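Local coordinates for protein HI1317 (Haemophilus influenzae, PDB 1JOV) that probably interconverts the alpha and beta anomers of D-glucose 6-phosphate, as a member of the glucose-6-phosphate 1-epimerase family, at residues A[147-152]-A[247-252]; A[220-225]-A[251-256]. One frame throughout, in Å; residues are numbered along the deposited sequence.

In the fold
Interaction 1 uses strand 244-251 directly, which lies between 145-154 and 222-227 in one antiparallel sheet; interaction 2 begins near the end of that strand, at Arg251, and follows the corner beyond it. Interaction 1 is buried near the middle of the chain, its centre about 7 Å from the chain's own; there the backbones pair directly, and the predicted active-site residues His150 and Glu248 lie on neighbouring strands. Interaction 2, about 14 Å from the chain's centre, is partly buried. Its contacts run mostly through side chains, and exposed histidines join in. The two share Arg251 and Ile252, and Val224 of interaction 2 lies beside Glu248 of interaction 1.

Interaction 1 of 2, residues A[147-152]-A[247-252]; sequences AALHTY and LETARI
The side chains of Glu248 and His150, both predicted to be active-site residues, lie side by side, with His150 at the centre of an inverse gamma turn. From its CB, which packs near the carbonyl oxygen of Leu149, Glu248 runs outward with an extended chain beyond CG. CG sits over the imidazole face in a CH-pi contact, 4.2 Å from the centroid of the His150 ring. CD and OE1 come next, both nearest CD2 of the ring, and the chain ends with OE2 3.1 Å above the ring plane of His150, offset toward its rim. Carboxylate and imidazole are stacked, their planes 23° apart; although Glu248 OE2 is 3.1 Å from His150 NE2, the angle is too poor for a hydrogen bond. A chi1 of -169° swings the ring of His150 away from its own amide nitrogen, to lie alongside the glutamate.

Behind the pair the antiparallel strands are laced by backbone bonds. Arg251 N to Ala147 O and Leu149 N to Thr249 O are both 2.9 Å, and each is matched by a return bond. Between these rungs Ala148 and Ala250 form a non-hydrogen-bonded pair, where small methyls suit the close backbones: CB meets CB at 3.9 Å. On the other face Leu149 CD1 packs on Thr249 CB at 3.8 Å, while a water bridges Thr151 OG1, Thr249 OG1 and the carbonyl oxygen of Leu247. Threonine suits this face because its methyl can pack while its hydroxyl serves the water; Thr249 OG1 also bonds His217.

Leu149 and Thr249 rest on Val264 of strand 261-268 in the second large sheet, as in a beta sandwich. On the active-site face Glu248 touches Phe80 of a loop and Val224 of strand 222-227, and His150 meets the ring of His88.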
loop_
_atom_site.group_PDB
_atom_site.type_symbol
_atom_site.label_atom_id
_atom_site.label_comp_id
_atom_site.label_asym_id
_atom_site.label_seq_id
_atom_site.Cartn_x
_atom_site.Cartn_y
_atom_site.Cartn_z
ATOM N N ALA A 147 10.761 -2.092 -6.632
ATOM C CA ALA A 147 9.712 -2.396 -5.679
ATOM C C ALA A 147 8.851 -1.182 -5.528
ATOM O O ALA A 147 9.242 -0.013 -5.832
ATOM C CB ALA A 147 10.327 -2.773 -4.375
ATOM N N ALA A 148 7.652 -1.363 -5.027
ATOM C CA ALA A 148 6.764 -0.243 -4.783
ATOM C C ALA A 148 5.745 -0.677 -3.762
ATOM O O ALA A 148 5.282 -1.814 -3.765
ATOM C CB ALA A 148 6.068 0.225 -6.055
ATOM N N LEU A 149 5.379 0.242 -2.892
ATOM C CA LEU A 149 4.340 0.130 -1.910
ATOM C C LEU A 149 3.193 0.869 -2.558
ATOM O O LEU A 149 3.149 2.092 -2.524
ATOM C CB LEU A 149 4.724 0.683 -0.551
ATOM C CG LEU A 149 6.153 0.356 -0.125
ATOM C CD1 LEU A 149 6.560 1.202 1.081
ATOM C CD2 LEU A 149 6.297 -1.118 0.185
ATOM N N HIS A 150 2.282 0.156 -3.137
ATOM C CA HIS A 150 1.237 0.756 -3.956
ATOM C C HIS A 150 -0.017 1.179 -3.183
ATOM O O HIS A 150 -1.130 0.681 -3.399
ATOM C CB HIS A 150 0.976 -0.281 -5.000
ATOM C CG HIS A 150 0.120 0.106 -6.202
ATOM N ND1 HIS A 150 -1.143 0.605 -6.102
ATOM C CD2 HIS A 150 0.406 0.017 -7.527
ATOM C CE1 HIS A 150 -1.641 0.755 -7.318
ATOM N NE2 HIS A 150 -0.721 0.404 -8.174
ATOM N N THR A 151 0.233 2.096 -2.288
ATOM C CA THR A 151 -0.792 2.445 -1.279
ATOM C C THR A 151 -2.077 3.081 -1.864
ATOM O O THR A 151 -2.022 4.076 -2.579
ATOM C CB THR A 151 -0.173 3.414 -0.236
ATOM O OG1 THR A 151 1.109 2.888 0.188
ATOM C CG2 THR A 151 -1.145 3.587 1.070
ATOM N N TYR A 152 -3.185 2.444 -1.485
ATOM C CA TYR A 152 -4.518 2.981 -1.853
ATOM C C TYR A 152 -5.085 3.671 -0.665
ATOM O O TYR A 152 -5.462 3.050 0.380
ATOM C CB TYR A 152 -5.540 1.885 -2.300
ATOM C CG TYR A 152 -5.264 1.114 -3.507
ATOM C CD1 TYR A 152 -4.254 0.144 -3.576
ATOM C CD2 TYR A 152 -6.128 1.215 -4.584
ATOM C CE1 TYR A 152 -4.041 -0.611 -4.776
ATOM C CE2 TYR A 152 -5.925 0.496 -5.740
ATOM C CZ TYR A 152 -4.927 -0.435 -5.843
ATOM O OH TYR A 152 -4.777 -1.173 -7.001
ATOM N N LEU A 247 -0.879 6.935 -3.931
ATOM C CA LEU A 247 0.358 7.722 -3.845
ATOM C C LEU A 247 1.396 6.650 -3.433
ATOM O O LEU A 247 1.534 6.342 -2.244
ATOM C CB LEU A 247 0.287 8.898 -2.886
ATOM C CG LEU A 247 1.282 9.979 -3.304
ATOM C CD1 LEU A 247 1.005 11.290 -2.588
ATOM C CD2 LEU A 247 2.717 9.533 -3.040
ATOM N N GLU A 248 2.035 6.067 -4.412
ATOM C CA GLU A 248 2.930 4.952 -4.254
ATOM C C GLU A 248 4.385 5.302 -3.929
ATOM O O GLU A 248 5.004 6.143 -4.602
ATOM C CB GLU A 248 2.955 4.130 -5.531
ATOM C CG GLU A 248 1.580 3.796 -6.070
ATOM C CD GLU A 248 1.566 3.160 -7.452
ATOM O OE1 GLU A 248 2.588 2.584 -7.843
ATOM O OE2 GLU A 248 0.524 3.234 -8.139
ATOM N N THR A 249 4.954 4.666 -2.906
ATOM C CA THR A 249 6.366 4.804 -2.493
ATOM C C THR A 249 7.175 3.879 -3.412
ATOM O O THR A 249 6.921 2.662 -3.371
ATOM C CB THR A 249 6.531 4.357 -1.067
ATOM O OG1 THR A 249 5.591 5.045 -0.218
ATOM C CG2 THR A 249 7.944 4.651 -0.588
ATOM N N ALA A 250 8.113 4.351 -4.236
ATOM C CA ALA A 250 8.644 3.446 -5.230
ATOM C C ALA A 250 10.146 3.544 -5.547
ATOM O O ALA A 250 10.738 4.567 -5.326
ATOM C CB ALA A 250 7.954 3.629 -6.558
ATOM N N ARG A 251 10.701 2.448 -6.028
ATOM C CA ARG A 251 12.093 2.323 -6.453
ATOM C C ARG A 251 11.930 1.713 -7.831
ATOM O O ARG A 251 11.927 0.468 -7.989
ATOM C CB ARG A 251 12.925 1.495 -5.473
ATOM C CG ARG A 251 13.296 2.286 -4.190
ATOM C CD ARG A 251 14.535 3.241 -4.494
ATOM N NE ARG A 251 15.790 2.489 -4.544
ATOM C CZ ARG A 251 16.518 2.234 -3.507
ATOM N NH1 ARG A 251 16.129 2.612 -2.393
ATOM N NH2 ARG A 251 17.655 1.529 -3.601
ATOM N N ILE A 252 11.794 2.582 -8.829
ATOM C CA ILE A 252 11.540 2.131 -10.183
ATOM C C ILE A 252 12.801 2.239 -11.063
ATOM O O ILE A 252 13.142 1.282 -11.810
ATOM C CB ILE A 252 10.355 2.954 -10.814
ATOM C CG1 ILE A 252 9.004 2.637 -10.143
ATOM C CG2 ILE A 252 10.229 2.708 -12.255
ATOM C CD1 ILE A 252 7.907 3.651 -10.406
HETATM O O HOH W 1 2.692 5.021 -0.069
#

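Interaction 2 of 2, residues A[220-225]-A[251-256]; sequences ASQFVL and RIHHLL
Ser221 and Arg251 mark the nearest approach of the two backbones, their CA atoms 5.1 Å apart, after which the chains diverge. Segment 220-225 straightens into a strand from Gln222, whereas 251-256 turns a corner through residues 252 to 254 before running on in a new direction into the short strand that holds Leu256. Ser221 and Gln222 both face Ala250, a classic beta bulge.

The contact is left largely to side chains. Ser221 OG reaches 3.3 Å from Arg251 CD, placed there by a chi1 of 52° that sets it between the backbone N and carbonyl carbon; it also makes a weak hydrogen bond to Ala250 O. Ser221 CB packs against His254 CB at 3.5 Å, a fit that so small a residue allows. Gln222 CB and CG cross the Ile252 side chain at a slant, near its CD1 and CB respectively. The Gln222 side chain crosses that of His253 at about a right angle, amide and imidazole planes 66° apart. Deeper in, Val224 CG2 meets Ile252 CD1 at 3.5 Å, branched aliphatic residues suited to a buried patch.

Arg251, bent at chi2 and chi3, braces the turn from within: Arg251 NE bonds His254 O and Arg251 NH2 bonds Leu255 O, each at 2.9 Å. Both acceptor oxygens lie close to the guanidinium plane, although each donor stands above the carbonyl plane of its partner. Leu256 CD2 covers one guanidinium face over its centre, and His254 CD2 lies over the opposite face. NH2 also forms a salt bridge with Glu260, and NH1 bonds Asn219 O, which probably helps a buried charge to be tolerated.

Strand 191-196 flanks 222-227 on its far side, where Gln222 touches Ile194. Ile252 packs on Phe80, and Leu256 reaches Ala147 of strand 145-154.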
loop_
_atom_site.group_PDB
_atom_site.type_symbol
_atom_site.label_atom_id
_atom_site.label_comp_id
_atom_site.label_asym_id
_atom_site.label_seq_id
_atom_site.Cartn_x
_atom_site.Cartn_y
_atom_site.Cartn_z
ATOM N N ALA A 220 12.816 6.274 -1.172
ATOM C CA ALA A 220 12.061 6.239 -2.407
ATOM C C ALA A 220 12.907 6.914 -3.483
ATOM O O ALA A 220 13.636 7.849 -3.181
ATOM C CB ALA A 220 10.710 6.917 -2.254
ATOM N N SER A 221 12.747 6.514 -4.706
ATOM C CA SER A 221 13.381 7.221 -5.793
ATOM C C SER A 221 12.272 7.834 -6.659
ATOM O O SER A 221 12.497 8.879 -7.273
ATOM C CB SER A 221 14.316 6.314 -6.599
ATOM O OG SER A 221 13.643 5.136 -7.011
ATOM N N GLN A 222 11.111 7.194 -6.698
ATOM C CA GLN A 222 9.977 7.595 -7.534
ATOM C C GLN A 222 8.716 7.628 -6.670
ATOM O O GLN A 222 8.617 6.867 -5.689
ATOM C CB GLN A 222 9.659 6.684 -8.704
ATOM C CG GLN A 222 10.518 6.985 -9.963
ATOM C CD GLN A 222 12.000 6.790 -9.688
ATOM O OE1 GLN A 222 12.851 7.648 -9.981
ATOM N NE2 GLN A 222 12.306 5.670 -9.124
ATOM N N PHE A 223 7.768 8.460 -7.006
ATOM C CA PHE A 223 6.458 8.492 -6.346
ATOM C C PHE A 223 5.446 8.404 -7.473
ATOM O O PHE A 223 5.464 9.235 -8.371
ATOM C CB PHE A 223 6.158 9.772 -5.531
ATOM C CG PHE A 223 6.958 9.983 -4.301
ATOM C CD1 PHE A 223 7.052 8.954 -3.346
ATOM C CD2 PHE A 223 7.591 11.202 -4.047
ATOM C CE1 PHE A 223 7.795 9.108 -2.203
ATOM C CE2 PHE A 223 8.347 11.378 -2.904
ATOM C CZ PHE A 223 8.446 10.329 -2.005
ATOM N N VAL A 224 4.563 7.404 -7.449
ATOM C CA VAL A 224 3.603 7.226 -8.519
ATOM C C VAL A 224 2.211 7.727 -8.046
ATOM O O VAL A 224 1.687 7.323 -6.981
ATOM C CB VAL A 224 3.548 5.727 -8.920
ATOM C CG1 VAL A 224 2.506 5.437 -10.011
ATOM C CG2 VAL A 224 4.915 5.202 -9.412
ATOM N N LEU A 225 1.601 8.639 -8.792
ATOM C CA LEU A 225 0.301 9.151 -8.368
ATOM C C LEU A 225 -0.654 8.568 -9.360
ATOM O O LEU A 225 -0.429 8.718 -10.563
ATOM C CB LEU A 225 0.291 10.666 -8.452
ATOM C CG LEU A 225 -1.002 11.354 -8.005
ATOM C CD1 LEU A 225 -1.278 11.153 -6.528
ATOM C CD2 LEU A 225 -0.828 12.873 -8.325
ATOM N N ARG A 251 10.701 2.448 -6.028
ATOM C CA ARG A 251 12.093 2.323 -6.453
ATOM C C ARG A 251 11.930 1.713 -7.831
ATOM O O ARG A 251 11.927 0.468 -7.989
ATOM C CB ARG A 251 12.925 1.495 -5.473
ATOM C CG ARG A 251 13.296 2.286 -4.190
ATOM C CD ARG A 251 14.535 3.241 -4.494
ATOM N NE ARG A 251 15.790 2.489 -4.544
ATOM C CZ ARG A 251 16.518 2.234 -3.507
ATOM N NH1 ARG A 251 16.129 2.612 -2.393
ATOM N NH2 ARG A 251 17.655 1.529 -3.601
ATOM N N ILE A 252 11.794 2.582 -8.829
ATOM C CA ILE A 252 11.540 2.131 -10.183
ATOM C C ILE A 252 12.801 2.239 -11.063
ATOM O O ILE A 252 13.142 1.282 -11.810
ATOM C CB ILE A 252 10.355 2.954 -10.814
ATOM C CG1 ILE A 252 9.004 2.637 -10.143
ATOM C CG2 ILE A 252 10.229 2.708 -12.255
ATOM C CD1 ILE A 252 7.907 3.651 -10.406
ATOM N N HIS A 253 13.405 3.443 -11.018
ATOM C CA HIS A 253 14.618 3.667 -11.846
ATOM C C HIS A 253 15.903 3.552 -10.999
ATOM O O HIS A 253 16.977 3.351 -11.587
ATOM C CB HIS A 253 14.551 5.052 -12.516
ATOM C CG HIS A 253 13.364 5.238 -13.393
ATOM N ND1 HIS A 253 13.057 4.329 -14.382
ATOM C CD2 HIS A 253 12.362 6.137 -13.372
ATOM C CE1 HIS A 253 11.937 4.699 -14.973
ATOM N NE2 HIS A 253 11.501 5.801 -14.394
ATOM N N HIS A 254 15.799 3.658 -9.695
ATOM C CA HIS A 254 16.921 3.429 -8.805
ATOM C C HIS A 254 16.614 2.062 -8.238
ATOM O O HIS A 254 15.713 1.916 -7.433
ATOM C CB HIS A 254 17.056 4.507 -7.741
ATOM C CG HIS A 254 18.305 4.299 -6.838
ATOM N ND1 HIS A 254 19.509 3.837 -7.343
ATOM C CD2 HIS A 254 18.486 4.466 -5.511
ATOM C CE1 HIS A 254 20.371 3.722 -6.359
ATOM N NE2 HIS A 254 19.786 4.085 -5.236
ATOM N N LEU A 255 17.362 1.028 -8.667
ATOM C CA LEU A 255 17.053 -0.355 -8.188
ATOM C C LEU A 255 17.389 -0.592 -6.753
ATOM O O LEU A 255 18.155 0.205 -6.144
ATOM C CB LEU A 255 17.778 -1.348 -9.036
ATOM C CG LEU A 255 17.391 -1.354 -10.525
ATOM C CD1 LEU A 255 18.057 -2.539 -11.306
ATOM C CD2 LEU A 255 15.912 -1.365 -10.711
ATOM N N LEU A 256 16.824 -1.682 -6.166
ATOM C CA LEU A 256 17.170 -2.089 -4.810
ATOM C C LEU A 256 18.153 -3.203 -4.873
ATOM O O LEU A 256 17.964 -4.174 -5.659
ATOM C CB LEU A 256 15.953 -2.668 -4.085
ATOM C CG LEU A 256 14.964 -1.628 -3.690
ATOM C CD1 LEU A 256 13.565 -2.301 -3.354
ATOM C CD2 LEU A 256 15.385 -0.862 -2.422
#